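PDB 3CLK: transcription regulator from Lactobacillus plantarum WCFS1, which probably binds operator DNA and regulates transcription as a dimer, sensing a small ligand through a periplasmic-binding-protein-like domain. Local coordinates for residues S219-E224 and I236-F241. Numbering follows the deposited sequence.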
# COMPACT_ATOMS: atom_id res chain seq x y z
N SER B 219 16.86 -0.01 4.38
CA SER B 219 15.74 -0.63 3.69
C SER B 219 15.91 -0.59 2.17
O SER B 219 16.54 0.32 1.63
CB SER B 219 14.44 0.07 4.09
OG SER B 219 13.31 -0.53 3.48
N ILE B 220 15.37 -1.59 1.49
CA ILE B 220 15.43 -1.62 0.03
C ILE B 220 14.01 -1.32 -0.45
O ILE B 220 13.05 -1.90 0.05
CB ILE B 220 15.85 -3.00 -0.52
CG1 ILE B 220 17.32 -3.26 -0.18
CG2 ILE B 220 15.68 -3.05 -2.04
CD1 ILE B 220 17.75 -4.69 -0.47
N ASP B 221 13.91 -0.39 -1.40
CA ASP B 221 12.67 0.07 -2.04
C ASP B 221 12.47 1.58 -1.85
O ASP B 221 12.39 2.32 -2.82
CB ASP B 221 11.43 -0.70 -1.56
CG ASP B 221 11.34 -2.10 -2.19
OD1 ASP B 221 11.92 -2.32 -3.27
OD2 ASP B 221 10.68 -2.97 -1.59
N GLY B 222 12.39 2.03 -0.60
CA GLY B 222 12.21 3.45 -0.34
C GLY B 222 10.85 4.06 -0.68
O GLY B 222 10.77 5.19 -1.17
N THR B 223 9.78 3.31 -0.43
CA THR B 223 8.43 3.80 -0.69
C THR B 223 8.02 4.64 0.53
O THR B 223 8.79 4.76 1.48
CB THR B 223 7.43 2.65 -0.83
OG1 THR B 223 7.19 2.07 0.45
CG2 THR B 223 7.99 1.57 -1.75
N GLU B 224 6.81 5.18 0.50
CA GLU B 224 6.30 6.01 1.60
C GLU B 224 6.45 5.33 2.96
O GLU B 224 6.61 5.99 3.98
CB GLU B 224 4.83 6.38 1.37
CG GLU B 224 4.20 7.17 2.52
CD GLU B 224 2.89 7.86 2.14
OE1 GLU B 224 1.95 7.17 1.67
OE2 GLU B 224 2.79 9.09 2.32
N ILE B 236 17.62 2.37 -0.01
CA ILE B 236 18.17 2.35 -1.35
C ILE B 236 16.84 2.39 -2.08
O ILE B 236 16.09 1.41 -2.10
CB ILE B 236 18.92 1.05 -1.65
CG1 ILE B 236 20.18 0.97 -0.79
CG2 ILE B 236 19.29 0.99 -3.14
CD1 ILE B 236 21.12 2.16 -0.96
N SER B 237 16.52 3.55 -2.64
CA SER B 237 15.25 3.75 -3.30
C SER B 237 15.27 3.41 -4.78
O SER B 237 16.21 3.75 -5.49
CB SER B 237 14.80 5.20 -3.11
OG SER B 237 14.81 5.51 -1.73
N GLN B 238 14.23 2.70 -5.21
CA GLN B 238 14.10 2.31 -6.61
C GLN B 238 13.19 3.35 -7.24
O GLN B 238 12.27 3.85 -6.59
CB GLN B 238 13.44 0.93 -6.75
CG GLN B 238 14.19 -0.20 -6.07
CD GLN B 238 13.67 -1.57 -6.51
OE1 GLN B 238 13.75 -1.91 -7.69
NE2 GLN B 238 13.15 -2.34 -5.57
N ASP B 239 13.43 3.66 -8.51
CA ASP B 239 12.61 4.64 -9.19
C ASP B 239 11.46 3.93 -9.89
O ASP B 239 11.44 3.84 -11.12
CB ASP B 239 13.43 5.43 -10.21
CG ASP B 239 12.72 6.67 -10.69
OD1 ASP B 239 11.48 6.73 -10.60
OD2 ASP B 239 13.40 7.60 -11.18
N PHE B 240 10.52 3.41 -9.10
CA PHE B 240 9.36 2.69 -9.62
C PHE B 240 8.58 3.53 -10.63
O PHE B 240 8.13 3.02 -11.66
CB PHE B 240 8.42 2.29 -8.47
CG PHE B 240 9.06 1.39 -7.44
CD1 PHE B 240 9.51 0.12 -7.79
CD2 PHE B 240 9.18 1.81 -6.12
CE1 PHE B 240 10.07 -0.73 -6.82
CE2 PHE B 240 9.74 0.97 -5.15
CZ PHE B 240 10.19 -0.30 -5.50
N PHE B 241 8.41 4.81 -10.32
CA PHE B 241 7.67 5.70 -11.20
C PHE B 241 8.26 5.64 -12.60
O PHE B 241 7.55 5.42 -13.58
CB PHE B 241 7.74 7.13 -10.68
CG PHE B 241 6.79 8.07 -11.37
CD1 PHE B 241 5.48 8.21 -10.92
CD2 PHE B 241 7.20 8.82 -12.47
CE1 PHE B 241 4.59 9.07 -11.56
CE2 PHE B 241 6.32 9.69 -13.11
CZ PHE B 241 5.01 9.82 -12.65
O HOH W 1 11.10 4.38 -4.05
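Asp221 reaches Gln238 and Phe240 where two parallel strands of a periplasmic-binding-protein-like fold, 216-219 and 234-237, end between the protein's two lobes. Three backbone bonds fix the register: Ile236 N to Ser219 O, Asp221 N to Ile236 O (2.9 Å), and Gln238 N to Asp221 O. In the last, Gln238 N sits 37° above the carbonyl plane of Asp221. Beyond it, Gln238 NE2 donates to Asp221 OD1 at 2.6 Å; carboxylate and amide lie side by side, 20° from coplanar, but the angle of 132° at the hydrogen shows a bent bond. The same OD1 approaches Phe240 CZ (3.5 Å) at the ring edge, while CB of Gln238 lies over one ring face, offset toward the rim. With CG anti to its carbonyl carbon, the Phe240 ring brings CZ to Asp221 and CE2 to Thr223 CG2. With an alanine in place of Asp221, Gln238 NE2 would probably lose this acceptor and the Phe240 edge its neighbour. Further out, Ser107 holds Gln238 OE1, fixing the amide's other end, and Asp194 takes hydrogen bonds from the backbone N atoms of Gly222 and Thr223, anchoring the turn. Gly222 has positive phi, and a CB there would collide with Ser237 OG, which is itself hydrogen-bonded to Ser235. A water lies 2.7 Å from Asp221 O and 2.8 Å from Gln238 O, within reach of both carbonyls.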